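Local coordinates for apical membrane antigen 1 (Babesia divergens, PDB 4APM), which probably helps the parasite invade host cells as a calcium-binding surface protein of the moving junction, at residues D122-A127 with K211-N216; G49-M54 with E215-Y220; S109-A114 with E157-L162. One frame throughout, in Å; residues are numbered along the deposited sequence.

In the fold
From the N terminus, 49-54 is the first segment met, and interaction 2 closes only when the chain returns at 215-220. Within that span come 109-114, 122-127 and 157-162. Interaction 3 closes when 157-162 pairs with 109-114, but 122-127 lies between them and meets 211-216 only later, so interactions 1 and 3 cross. Interactions 1 and 2 end on overlapping segments that share Glu215 and Asn216 of helix 213-216, and they touch through Trp213, Pro52 and Met219. Interactions 2 and 3 involve the two outermost strands, 53-54 and 111-112, of one five-stranded antiparallel sheet, while interaction 1 joins helix 125-134 to helix 213-216.

Interaction 1 of 3, residues D122-A127 with K211-N216; sequences DGNDVA and KKWEEN. With CA (calcium ion), chain B; ACT (acetate ion), chain C.
Trp213 and Asn124 show how one amide oxygen can serve two parts of a fold. The indole NE1 of Trp213 donates to OD1 of Asn124 at 2.7 Å, with an N-H...O angle of 163°. The oxygen lies close to the indole plane, although the amide is turned 69° from the ring. With CG between the backbone N and the carbonyl carbon (chi1 54°), the Asn124 amide folds back over the start of helix 125-134, and OD1 also receives the backbone N of Ala127 at 2.9 Å, the N-cap bond.

Val126 lies over one face of the indole, its CG1 4.0 Å from the centroid of the five-membered ring, a CH-pi contact. Ala127 packs beside it, CB 4.3 Å from CA of Lys211. One water joins the Asn124 N to the Lys211 O; another links Asn124 ND2, Lys211 O and Glu214 N. The Lys211 ammonium pairs with Glu131 and reaches Ala127 O through a third water. Nearby, Asp122 grips the calcium ion with both carboxylate oxygens, alongside Gly120 O and three waters.

Two donors on OD1 and a water on ND2 fix the rotation of the Asn124 amide and fasten the helix start to the indole.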
ATOM      1  N   ASP A 122     -16.779  14.418  10.516  1.00 26.89           N
ATOM      2  CA  ASP A 122     -17.231  13.334  11.398  1.00 28.52           C
ATOM      3  C   ASP A 122     -16.538  11.984  11.194  1.00 26.99           C
ATOM      4  O   ASP A 122     -16.951  11.015  11.793  1.00 27.86           O
ATOM      5  CB  ASP A 122     -18.775  13.127  11.311  1.00 28.96           C
ATOM      6  CG  ASP A 122     -19.570  14.389  11.661  1.00 33.64           C
ATOM      7  OD1 ASP A 122     -19.208  15.097  12.621  1.00 38.08           O
ATOM      8  OD2 ASP A 122     -20.574  14.675  10.987  1.00 33.78           O
ATOM      9  N   GLY A 123     -15.495  11.893  10.369  1.00 26.27           N
ATOM     10  CA  GLY A 123     -14.830  10.583  10.190  1.00 25.76           C
ATOM     11  C   GLY A 123     -13.526  10.550  10.967  1.00 24.75           C
ATOM     12  O   GLY A 123     -13.275  11.459  11.759  1.00 25.96           O
ATOM     13  N   ASN A 124     -12.651   9.579  10.696  1.00 22.93           N
ATOM     14  CA  ASN A 124     -11.310   9.667  11.261  1.00 25.71           C
ATOM     15  C   ASN A 124     -10.529  10.800  10.633  1.00 25.22           C
ATOM     16  O   ASN A 124     -11.025  11.465   9.712  1.00 27.86           O
ATOM     17  CB  ASN A 124     -10.542   8.344  11.208  1.00 25.42           C
ATOM     18  CG  ASN A 124     -10.467   7.750   9.819  1.00 29.61           C
ATOM     19  OD1 ASN A 124     -10.210   8.449   8.833  1.00 26.52           O
ATOM     20  ND2 ASN A 124     -10.619   6.421   9.744  1.00 28.44           N
ATOM     21  N   ASP A 125      -9.337  11.065  11.158  1.00 25.50           N
ATOM     22  CA  ASP A 125      -8.557  12.215  10.711  1.00 24.17           C
ATOM     23  C   ASP A 125      -8.185  12.181   9.210  1.00 25.43           C
ATOM     24  O   ASP A 125      -8.299  13.198   8.497  1.00 25.66           O
ATOM     25  CB  ASP A 125      -7.320  12.379  11.577  1.00 25.26           C
ATOM     26  CG  ASP A 125      -7.665  12.615  13.058  1.00 30.12           C
ATOM     27  OD1 ASP A 125      -8.737  13.201  13.349  1.00 27.17           O
ATOM     28  OD2 ASP A 125      -6.889  12.165  13.929  1.00 30.33           O
ATOM     29  N   VAL A 126      -7.752  11.020   8.735  1.00 21.79           N
ATOM     30  CA  VAL A 126      -7.428  10.872   7.347  1.00 22.50           C
ATOM     31  C   VAL A 126      -8.674  11.114   6.488  1.00 24.87           C
ATOM     32  O   VAL A 126      -8.621  11.881   5.534  1.00 25.38           O
ATOM     33  CB  VAL A 126      -6.799   9.486   7.043  1.00 23.08           C
ATOM     34  CG1 VAL A 126      -6.740   9.245   5.542  1.00 17.27           C
ATOM     35  CG2 VAL A 126      -5.410   9.385   7.688  1.00 20.46           C
ATOM     36  N   ALA A 127      -9.807  10.541   6.882  1.00 23.80           N
ATOM     37  CA  ALA A 127     -11.061  10.793   6.161  1.00 24.28           C
ATOM     38  C   ALA A 127     -11.468  12.277   6.220  1.00 24.33           C
ATOM     39  O   ALA A 127     -11.842  12.864   5.221  1.00 22.76           O
ATOM     40  CB  ALA A 127     -12.175   9.904   6.681  1.00 22.80           C
ATOM     41  N   LYS A 211     -14.294   6.747   3.175  1.00 34.15           N
ATOM     42  CA  LYS A 211     -14.498   7.012   4.602  1.00 32.38           C
ATOM     43  C   LYS A 211     -14.085   5.792   5.418  1.00 31.86           C
ATOM     44  O   LYS A 211     -13.671   5.902   6.588  1.00 31.21           O
ATOM     45  CB  LYS A 211     -15.973   7.323   4.942  1.00 36.75           C
ATOM     46  CG  LYS A 211     -16.782   8.110   3.919  1.00 42.31           C
ATOM     47  CD  LYS A 211     -16.191   9.471   3.643  1.00 48.97           C
ATOM     48  CE  LYS A 211     -16.973  10.598   4.292  1.00 45.40           C
ATOM     49  NZ  LYS A 211     -16.441  11.874   3.732  1.00 40.31           N
ATOM     50  N   LYS A 212     -14.266   4.622   4.827  1.00 28.18           N
ATOM     51  CA  LYS A 212     -13.938   3.386   5.503  1.00 30.43           C
ATOM     52  C   LYS A 212     -12.603   2.826   4.995  1.00 31.88           C
ATOM     53  O   LYS A 212     -12.387   1.615   5.001  1.00 31.36           O
ATOM     54  CB  LYS A 212     -15.076   2.380   5.360  1.00 30.30           C
ATOM     55  CG  LYS A 212     -16.331   2.814   6.116  1.00 38.38           C
ATOM     56  CD  LYS A 212     -17.617   2.391   5.413  1.00 48.56           C
ATOM     57  CE  LYS A 212     -18.056   0.985   5.820  1.00 56.91           C
ATOM     58  NZ  LYS A 212     -19.361   0.581   5.202  1.00 57.81           N
ATOM     59  N   TRP A 213     -11.695   3.723   4.597  1.00 28.67           N
ATOM     60  CA  TRP A 213     -10.365   3.311   4.130  1.00 27.54           C
ATOM     61  C   TRP A 213      -9.727   2.267   5.020  1.00 26.22           C
ATOM     62  O   TRP A 213      -9.210   1.263   4.536  1.00 26.25           O
ATOM     63  CB  TRP A 213      -9.439   4.520   3.941  1.00 23.17           C
ATOM     64  CG  TRP A 213      -9.135   5.276   5.219  1.00 22.00           C
ATOM     65  CD1 TRP A 213      -9.822   6.349   5.745  1.00 21.51           C
ATOM     66  CD2 TRP A 213      -7.966   5.105   6.090  1.00 24.56           C
ATOM     67  NE1 TRP A 213      -9.220   6.794   6.890  1.00 26.42           N
ATOM     68  CE2 TRP A 213      -8.091   6.096   7.140  1.00 25.45           C
ATOM     69  CE3 TRP A 213      -6.865   4.242   6.099  1.00 22.08           C
ATOM     70  CZ2 TRP A 213      -7.169   6.196   8.172  1.00 27.54           C
ATOM     71  CZ3 TRP A 213      -5.969   4.317   7.158  1.00 24.47           C
ATOM     72  CH2 TRP A 213      -6.112   5.279   8.175  1.00 24.78           C
ATOM     73  N   GLU A 214      -9.877   2.433   6.328  1.00 29.90           N
ATOM     74  CA  GLU A 214      -9.219   1.560   7.289  1.00 32.45           C
ATOM     75  C   GLU A 214      -9.652   0.118   7.233  1.00 28.33           C
ATOM     76  O   GLU A 214      -8.871  -0.754   7.525  1.00 31.30           O
ATOM     77  CB  GLU A 214      -9.386   2.077   8.695  1.00 36.87           C
ATOM     78  CG  GLU A 214      -8.149   2.764   9.206  1.00 45.41           C
ATOM     79  CD  GLU A 214      -8.044   2.694  10.717  1.00 59.83           C
ATOM     80  OE1 GLU A 214      -8.851   3.372  11.408  1.00 47.17           O
ATOM     81  OE2 GLU A 214      -7.166   1.936  11.202  1.00 58.71           O
ATOM     82  N   GLU A 215     -10.883  -0.143   6.841  1.00 29.53           N
ATOM     83  CA  GLU A 215     -11.356  -1.532   6.744  1.00 30.48           C
ATOM     84  C   GLU A 215     -11.336  -2.049   5.296  1.00 30.44           C
ATOM     85  O   GLU A 215     -11.327  -3.256   5.060  1.00 28.39           O
ATOM     86  CB  GLU A 215     -12.781  -1.641   7.322  1.00 32.33           C
ATOM     87  CG  GLU A 215     -13.007  -0.841   8.608  0.60 31.03           C
ATOM     88  CD  GLU A 215     -14.383  -0.199   8.665  0.60 35.40           C
ATOM     89  OE1 GLU A 215     -15.371  -0.862   8.295  0.60 33.37           O
ATOM     90  OE2 GLU A 215     -14.476   0.985   9.045  0.60 43.06           O
ATOM     91  N   ASN A 216     -11.369  -1.132   4.327  1.00 28.47           N
ATOM     92  CA  ASN A 216     -11.582  -1.495   2.909  1.00 29.87           C
ATOM     93  C   ASN A 216     -10.286  -1.546   2.088  1.00 29.94           C
ATOM     94  O   ASN A 216     -10.280  -2.001   0.952  1.00 32.71           O
ATOM     95  CB  ASN A 216     -12.563  -0.509   2.259  1.00 30.60           C
ATOM     96  CG  ASN A 216     -14.013  -0.776   2.647  1.00 32.53           C
ATOM     97  OD1 ASN A 216     -14.353  -1.864   3.100  1.00 39.48           O
ATOM     98  ND2 ASN A 216     -14.877   0.204   2.429  1.00 30.33           N
TER
HETATM   99 CA    CA B1511     -20.809  16.865  11.947  1.00 30.20          CA
HETATM  100  C   ACT C1512      -5.640   8.120  11.301  1.00 55.51           C
HETATM  101  O   ACT C1512      -5.524   6.921  11.665  1.00 58.25           O
HETATM  102  OXT ACT C1512      -6.694   8.601  10.782  1.00 44.46           O
HETATM  103  CH3 ACT C1512      -4.450   9.000  11.515  1.00 43.84           C
HETATM  104  O   HOH W   1     -13.921   7.884   8.686  1.00 27.25           O
HETATM  105  O   HOH W   2     -11.419   4.319   7.786  1.00 28.79           O
HETATM  106  O   HOH W   3     -13.575  11.292   3.586  1.00 39.48           O
HETATM  107  O   HOH W   4     -22.593  15.925  13.172  1.00 30.59           O
HETATM  108  O   HOH W   5     -21.449  19.244  12.009  1.00 31.94           O
HETATM  109  O   HOH W   6     -19.724  17.672  14.076  1.00 23.42           O

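Interaction 2 of 3, residues G49-M54 with E215-Y220; sequences GKCPVM and ENCPMY
Cys51 and Cys217 make the covalent part of this contact. Their SG atoms are bonded at 2.1 Å with a chi3 of -94°, close to the 90° magnitude that a relaxed disulfide prefers and of left-handed sense. In both cysteines the sulfur lies anti to the carbonyl carbon, beside the backbone N, and the bridge spans backbones whose nearest CA atoms, those of Cys51 and Cys217, are 5.9 Å apart.

No hydrogen bond joins the two segments; apart from the disulfide they meet by van der Waals packing, most of it apolar. Met219 does most of this work. All three of its side-chain torsions are close to -60°, and the resulting curl brings the thioether back against 49-54: its SD approaches CD of Pro52 at 4.0 Å, crossing the proline at about a right angle, and its CE comes within 3.7 Å of CG of Met54. The same methyl lies 3.6 Å from the carbonyl O of Pro52. The sulfur of Met54, SD, lies 3.8 Å from the backbone O of Met219. Trp213 packs on both Pro52 and Met219, and Tyr203 from strand 202-205 touches Pro52 and Met54, closing the group into a buried cluster.

Within 215-220, the chain leaves helix 213-216 at Cys217 and bends at Pro218, the centre of an inverse gamma turn, with a weak bond from Met219 N to Cys217 O. The whole is a disulfide that ties the loop leading into edge strand 53-54 to the turn after helix 213-216, in keeping with the disulfide-rich ectodomain of AMA1, a family of the PAN clan.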
ATOM      1  N   GLY A  49      -7.610   8.093  -6.458  1.00 23.08           N
ATOM      2  CA  GLY A  49      -7.524   6.829  -5.733  1.00 23.35           C
ATOM      3  C   GLY A  49      -8.272   6.828  -4.407  1.00 21.84           C
ATOM      4  O   GLY A  49      -8.310   7.852  -3.707  1.00 22.38           O
ATOM      5  N   LYS A  50      -8.845   5.670  -4.067  1.00 20.30           N
ATOM      6  CA  LYS A  50      -9.774   5.520  -2.955  1.00 22.88           C
ATOM      7  C   LYS A  50      -9.111   5.119  -1.602  1.00 24.20           C
ATOM      8  O   LYS A  50      -9.725   5.263  -0.526  1.00 24.40           O
ATOM      9  CB  LYS A  50     -10.886   4.543  -3.334  1.00 25.90           C
ATOM     10  CG  LYS A  50     -11.893   5.104  -4.351  1.00 26.77           C
ATOM     11  CD  LYS A  50     -12.969   4.093  -4.731  1.00 28.02           C
ATOM     12  CE  LYS A  50     -12.340   2.779  -5.212  1.00 36.55           C
ATOM     13  NZ  LYS A  50     -13.241   1.894  -6.024  1.00 33.76           N
ATOM     14  N   CYS A  51      -7.846   4.693  -1.661  1.00 21.43           N
ATOM     15  CA  CYS A  51      -7.039   4.447  -0.492  1.00 20.92           C
ATOM     16  C   CYS A  51      -5.998   5.563  -0.305  1.00 21.25           C
ATOM     17  O   CYS A  51      -5.375   6.007  -1.266  1.00 19.67           O
ATOM     18  CB  CYS A  51      -6.319   3.128  -0.642  1.00 22.11           C
ATOM     19  SG  CYS A  51      -7.426   1.717  -0.767  1.00 28.65           S
ATOM     20  N   PRO A  52      -5.808   6.013   0.947  1.00 20.55           N
ATOM     21  CA  PRO A  52      -4.628   6.819   1.228  1.00 18.92           C
ATOM     22  C   PRO A  52      -3.384   5.929   1.114  1.00 19.95           C
ATOM     23  O   PRO A  52      -3.498   4.694   1.176  1.00 20.25           O
ATOM     24  CB  PRO A  52      -4.854   7.254   2.686  1.00 21.82           C
ATOM     25  CG  PRO A  52      -5.860   6.253   3.269  1.00 21.59           C
ATOM     26  CD  PRO A  52      -6.308   5.335   2.164  1.00 18.84           C
ATOM     27  N   VAL A  53      -2.242   6.536   0.815  1.00 20.19           N
ATOM     28  CA  VAL A  53      -0.988   5.818   0.617  1.00 21.48           C
ATOM     29  C   VAL A  53       0.007   6.219   1.735  1.00 23.09           C
ATOM     30  O   VAL A  53       0.480   7.356   1.778  1.00 23.28           O
ATOM     31  CB  VAL A  53      -0.395   6.162  -0.773  1.00 19.51           C
ATOM     32  CG1 VAL A  53       0.861   5.366  -1.035  1.00 18.22           C
ATOM     33  CG2 VAL A  53      -1.432   5.912  -1.888  1.00 21.84           C
ATOM     34  N   MET A  54       0.279   5.315   2.667  1.00 23.22           N
ATOM     35  CA  MET A  54       1.143   5.658   3.801  1.00 23.66           C
ATOM     36  C   MET A  54       2.603   5.799   3.340  1.00 25.36           C
ATOM     37  O   MET A  54       3.077   5.049   2.476  1.00 22.65           O
ATOM     38  CB  MET A  54       1.057   4.610   4.903  1.00 26.14           C
ATOM     39  CG  MET A  54      -0.290   4.502   5.565  1.00 27.72           C
ATOM     40  SD  MET A  54      -0.289   3.249   6.862  1.00 32.12           S
ATOM     41  CE  MET A  54       0.479   4.115   8.244  1.00 26.62           C
ATOM     42  N   GLU A 215     -10.883  -0.143   6.841  1.00 29.53           N
ATOM     43  CA  GLU A 215     -11.356  -1.532   6.744  1.00 30.48           C
ATOM     44  C   GLU A 215     -11.336  -2.049   5.296  1.00 30.44           C
ATOM     45  O   GLU A 215     -11.327  -3.256   5.060  1.00 28.39           O
ATOM     46  CB  GLU A 215     -12.781  -1.641   7.322  1.00 32.33           C
ATOM     47  CG  GLU A 215     -13.007  -0.841   8.608  0.60 31.03           C
ATOM     48  CD  GLU A 215     -14.383  -0.199   8.665  0.60 35.40           C
ATOM     49  OE1 GLU A 215     -15.371  -0.862   8.295  0.60 33.37           O
ATOM     50  OE2 GLU A 215     -14.476   0.985   9.045  0.60 43.06           O
ATOM     51  N   ASN A 216     -11.369  -1.132   4.327  1.00 28.47           N
ATOM     52  CA  ASN A 216     -11.582  -1.495   2.909  1.00 29.87           C
ATOM     53  C   ASN A 216     -10.286  -1.546   2.088  1.00 29.94           C
ATOM     54  O   ASN A 216     -10.280  -2.001   0.952  1.00 32.71           O
ATOM     55  CB  ASN A 216     -12.563  -0.509   2.259  1.00 30.60           C
ATOM     56  CG  ASN A 216     -14.013  -0.776   2.647  1.00 32.53           C
ATOM     57  OD1 ASN A 216     -14.353  -1.864   3.100  1.00 39.48           O
ATOM     58  ND2 ASN A 216     -14.877   0.204   2.429  1.00 30.33           N
ATOM     59  N   CYS A 217      -9.220  -0.995   2.655  1.00 29.62           N
ATOM     60  CA  CYS A 217      -7.930  -0.840   1.975  1.00 31.43           C
ATOM     61  C   CYS A 217      -6.913  -1.670   2.751  1.00 28.78           C
ATOM     62  O   CYS A 217      -7.022  -1.778   3.970  1.00 29.61           O
ATOM     63  CB  CYS A 217      -7.509   0.635   2.022  1.00 26.90           C
ATOM     64  SG  CYS A 217      -8.484   1.760   1.006  1.00 30.23           S
ATOM     65  N   PRO A 218      -5.903  -2.231   2.065  1.00 29.90           N
ATOM     66  CA  PRO A 218      -4.899  -3.021   2.784  1.00 29.34           C
ATOM     67  C   PRO A 218      -3.820  -2.127   3.415  1.00 29.91           C
ATOM     68  O   PRO A 218      -2.710  -2.060   2.901  1.00 29.06           O
ATOM     69  CB  PRO A 218      -4.275  -3.863   1.657  1.00 29.67           C
ATOM     70  CG  PRO A 218      -4.351  -2.955   0.461  1.00 27.63           C
ATOM     71  CD  PRO A 218      -5.690  -2.283   0.599  1.00 29.66           C
ATOM     72  N   MET A 219      -4.127  -1.509   4.553  1.00 27.81           N
ATOM     73  CA  MET A 219      -3.241  -0.500   5.145  1.00 27.66           C
ATOM     74  C   MET A 219      -2.086  -1.091   5.941  1.00 28.69           C
ATOM     75  O   MET A 219      -1.108  -0.399   6.202  1.00 25.35           O
ATOM     76  CB  MET A 219      -4.035   0.481   6.024  1.00 27.08           C
ATOM     77  CG  MET A 219      -5.192   1.165   5.288  1.00 25.60           C
ATOM     78  SD  MET A 219      -4.690   1.974   3.736  1.00 24.18           S
ATOM     79  CE  MET A 219      -3.404   3.049   4.321  1.00 18.65           C
ATOM     80  N   TYR A 220      -2.163  -2.380   6.276  1.00 28.09           N
ATOM     81  CA  TYR A 220      -1.145  -2.963   7.150  1.00 29.11           C
ATOM     82  C   TYR A 220      -0.493  -4.212   6.598  1.00 25.71           C
ATOM     83  O   TYR A 220      -1.176  -5.120   6.124  1.00 27.25           O
ATOM     84  CB  TYR A 220      -1.692  -3.192   8.575  1.00 32.64           C
ATOM     85  CG  TYR A 220      -2.464  -1.997   9.083  1.00 35.02           C
ATOM     86  CD1 TYR A 220      -1.814  -0.805   9.396  1.00 41.53           C
ATOM     87  CD2 TYR A 220      -3.852  -2.012   9.120  1.00 40.16           C
ATOM     88  CE1 TYR A 220      -2.529   0.320   9.787  1.00 42.72           C
ATOM     89  CE2 TYR A 220      -4.577  -0.892   9.514  1.00 44.38           C
ATOM     90  CZ  TYR A 220      -3.912   0.263   9.848  1.00 43.81           C
ATOM     91  OH  TYR A 220      -4.642   1.375  10.227  1.00 55.93           O
TER

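Interaction 3 of 3, residues S109-A114 with E157-L162; sequences SPVSAA and EMCHIL
Met158 bends at both chi2 (-69°) and chi3 (-66°), and this double turn lays its thioether across the neighbouring strand: SD sits 3.8 Å from CB of Ser112, and CE presses on Pro110, 3.5 Å from its CG, a rather tight carbon contact. Ser109 relies on a different torsion. Its OG, trans to the backbone N (chi1 179°), accepts the N-H of Ile161 at 3.2 Å, a side-chain bond that takes the place of a backbone one beyond the bridged pairs. Pro110, which follows a cis peptide bond, places CB over one face of the His160 imidazole, 3.9 Å from the ring centroid, as a CH-pi contact offset toward the rim.

Between these groups runs a short antiparallel beta ladder, the pairing of edge strand 111-112 with strand 158-161 in a five-stranded sheet. Val111 and Cys159 form the hydrogen-bonded pair, Cys159 N donating to Val111 O at 2.7 Å and Val111 N to Cys159 O at 3.0 Å. Ser112 and Met158 follow as a non-hydrogen-bonded pair, their side chains on one face of the sheet. On the other face CG2 of Val111 meets CB of Cys159 at 3.8 Å, and Cys159 carries a disulfide to Cys129 of helix 125-134.

The strand gives way directly to helix 113-118, with Ser112 as its N-cap and its OG bonded to Asp115 N. Here Ala113 N donates to Glu157 O at 3.0 Å, approaching from above the carbonyl plane. Glu157 has left-handed backbone angles and forms, with Met158, a G1 beta bulge against strand 150-153; a water donates to its OE1 and accepts a weak bond from Ala114 N.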
ATOM      1  N   SER A 109      -4.847  26.210   4.667  1.00 38.73           N
ATOM      2  CA  SER A 109      -3.876  25.107   4.805  1.00 37.45           C
ATOM      3  C   SER A 109      -2.543  25.491   5.457  1.00 35.13           C
ATOM      4  O   SER A 109      -2.008  26.541   5.148  1.00 38.81           O
ATOM      5  CB  SER A 109      -3.584  24.521   3.424  1.00 33.37           C
ATOM      6  OG  SER A 109      -2.650  23.477   3.512  1.00 27.41           O
ATOM      7  N   PRO A 110      -1.944  24.587   6.270  1.00 33.73           N
ATOM      8  CA  PRO A 110      -2.468  23.313   6.748  1.00 33.79           C
ATOM      9  C   PRO A 110      -3.502  23.576   7.841  1.00 34.57           C
ATOM     10  O   PRO A 110      -3.518  24.664   8.402  1.00 35.45           O
ATOM     11  CB  PRO A 110      -1.231  22.639   7.359  1.00 34.02           C
ATOM     12  CG  PRO A 110      -0.399  23.771   7.851  1.00 31.98           C
ATOM     13  CD  PRO A 110      -0.644  24.910   6.895  1.00 31.94           C
ATOM     14  N   VAL A 111      -4.364  22.607   8.130  1.00 31.48           N
ATOM     15  CA  VAL A 111      -5.277  22.736   9.271  1.00 33.52           C
ATOM     16  C   VAL A 111      -5.072  21.539  10.207  1.00 31.91           C
ATOM     17  O   VAL A 111      -4.614  20.478   9.770  1.00 34.70           O
ATOM     18  CB  VAL A 111      -6.772  22.805   8.816  1.00 31.60           C
ATOM     19  CG1 VAL A 111      -7.036  24.018   7.943  1.00 30.26           C
ATOM     20  CG2 VAL A 111      -7.170  21.531   8.089  1.00 30.63           C
ATOM     21  N   SER A 112      -5.433  21.681  11.474  1.00 27.70           N
ATOM     22  CA  SER A 112      -5.177  20.612  12.424  1.00 28.78           C
ATOM     23  C   SER A 112      -6.330  19.627  12.405  1.00 27.87           C
ATOM     24  O   SER A 112      -7.437  19.985  12.024  1.00 32.80           O
ATOM     25  CB  SER A 112      -4.975  21.173  13.839  1.00 27.44           C
ATOM     26  OG  SER A 112      -6.232  21.418  14.460  1.00 37.43           O
ATOM     27  N   ALA A 113      -6.086  18.400  12.861  1.00 28.30           N
ATOM     28  CA  ALA A 113      -7.158  17.416  13.047  1.00 27.49           C
ATOM     29  C   ALA A 113      -8.289  17.963  13.911  1.00 30.51           C
ATOM     30  O   ALA A 113      -9.467  17.664  13.670  1.00 29.24           O
ATOM     31  CB  ALA A 113      -6.603  16.136  13.645  1.00 25.46           C
ATOM     32  N   ALA A 114      -7.926  18.752  14.927  1.00 28.93           N
ATOM     33  CA  ALA A 114      -8.911  19.335  15.850  1.00 29.81           C
ATOM     34  C   ALA A 114      -9.756  20.396  15.134  1.00 27.91           C
ATOM     35  O   ALA A 114     -10.970  20.454  15.309  1.00 25.94           O
ATOM     36  CB  ALA A 114      -8.208  19.939  17.075  1.00 27.19           C
ATOM     37  N   GLU A 157      -0.520  15.651  13.467  1.00 34.45           N
ATOM     38  CA  GLU A 157      -1.972  15.790  13.249  1.00 33.17           C
ATOM     39  C   GLU A 157      -2.362  17.035  12.469  1.00 31.28           C
ATOM     40  O   GLU A 157      -3.164  17.839  12.928  1.00 29.62           O
ATOM     41  CB  GLU A 157      -2.727  15.710  14.566  1.00 34.73           C
ATOM     42  CG  GLU A 157      -2.628  14.350  15.242  1.00 33.36           C
ATOM     43  CD  GLU A 157      -3.304  14.314  16.603  1.00 38.86           C
ATOM     44  OE1 GLU A 157      -3.651  15.384  17.134  1.00 47.55           O
ATOM     45  OE2 GLU A 157      -3.489  13.213  17.150  1.00 41.82           O
ATOM     46  N   MET A 158      -1.793  17.172  11.276  1.00 28.93           N
ATOM     47  CA  MET A 158      -1.990  18.328  10.447  1.00 28.20           C
ATOM     48  C   MET A 158      -2.346  17.859   9.051  1.00 32.41           C
ATOM     49  O   MET A 158      -1.782  16.874   8.551  1.00 29.72           O
ATOM     50  CB  MET A 158      -0.716  19.173  10.392  1.00 31.78           C
ATOM     51  CG  MET A 158      -0.344  19.861  11.713  1.00 34.83           C
ATOM     52  SD  MET A 158      -1.490  21.182  12.208  1.00 39.03           S
ATOM     53  CE  MET A 158      -1.241  22.401  10.923  1.00 38.45           C
ATOM     54  N   CYS A 159      -3.304  18.562   8.449  1.00 28.83           N
ATOM     55  CA  CYS A 159      -3.832  18.259   7.146  1.00 28.53           C
ATOM     56  C   CYS A 159      -3.279  19.273   6.140  1.00 29.12           C
ATOM     57  O   CYS A 159      -3.546  20.459   6.255  1.00 28.55           O
ATOM     58  CB  CYS A 159      -5.375  18.328   7.197  1.00 28.36           C
ATOM     59  SG  CYS A 159      -6.231  18.073   5.616  1.00 37.13           S
ATOM     60  N   HIS A 160      -2.522  18.796   5.154  1.00 26.73           N
ATOM     61  CA  HIS A 160      -1.967  19.655   4.117  1.00 27.20           C
ATOM     62  C   HIS A 160      -2.675  19.490   2.796  1.00 30.56           C
ATOM     63  O   HIS A 160      -2.857  18.375   2.288  1.00 28.97           O
ATOM     64  CB  HIS A 160      -0.482  19.369   3.925  1.00 29.08           C
ATOM     65  CG  HIS A 160       0.334  19.513   5.178  1.00 27.86           C
ATOM     66  ND1 HIS A 160       1.064  20.614   5.445  1.00 29.56           N
ATOM     67  CD2 HIS A 160       0.493  18.659   6.264  1.00 29.31           C
ATOM     68  CE1 HIS A 160       1.671  20.464   6.637  1.00 29.16           C
ATOM     69  NE2 HIS A 160       1.319  19.264   7.135  1.00 28.90           N
ATOM     70  N   ILE A 161      -3.033  20.604   2.186  1.00 29.93           N
ATOM     71  CA  ILE A 161      -3.525  20.556   0.833  1.00 29.64           C
ATOM     72  C   ILE A 161      -2.386  20.935  -0.096  1.00 29.52           C
ATOM     73  O   ILE A 161      -1.665  21.910   0.151  1.00 30.82           O
ATOM     74  CB  ILE A 161      -4.752  21.482   0.644  1.00 28.80           C
ATOM     75  CG1 ILE A 161      -5.768  21.250   1.776  1.00 28.30           C
ATOM     76  CG2 ILE A 161      -5.381  21.288  -0.730  1.00 28.47           C
ATOM     77  CD1 ILE A 161      -6.336  19.845   1.868  1.00 23.04           C
ATOM     78  N   LEU A 162      -2.191  20.123  -1.125  1.00 28.44           N
ATOM     79  CA  LEU A 162      -1.159  20.360  -2.099  1.00 28.61           C
ATOM     80  C   LEU A 162      -1.719  21.277  -3.158  1.00 30.05           C
ATOM     81  O   LEU A 162      -2.924  21.255  -3.419  1.00 32.43           O
ATOM     82  CB  LEU A 162      -0.670  19.032  -2.697  1.00 28.88           C
ATOM     83  CG  LEU A 162      -0.037  18.123  -1.636  1.00 28.96           C
ATOM     84  CD1 LEU A 162       0.717  16.940  -2.220  1.00 27.55           C
ATOM     85  CD2 LEU A 162       0.889  18.934  -0.759  1.00 28.09           C
TER
HETATM   86  O   HOH W   7      -5.394  17.991  16.566  1.00 34.40           O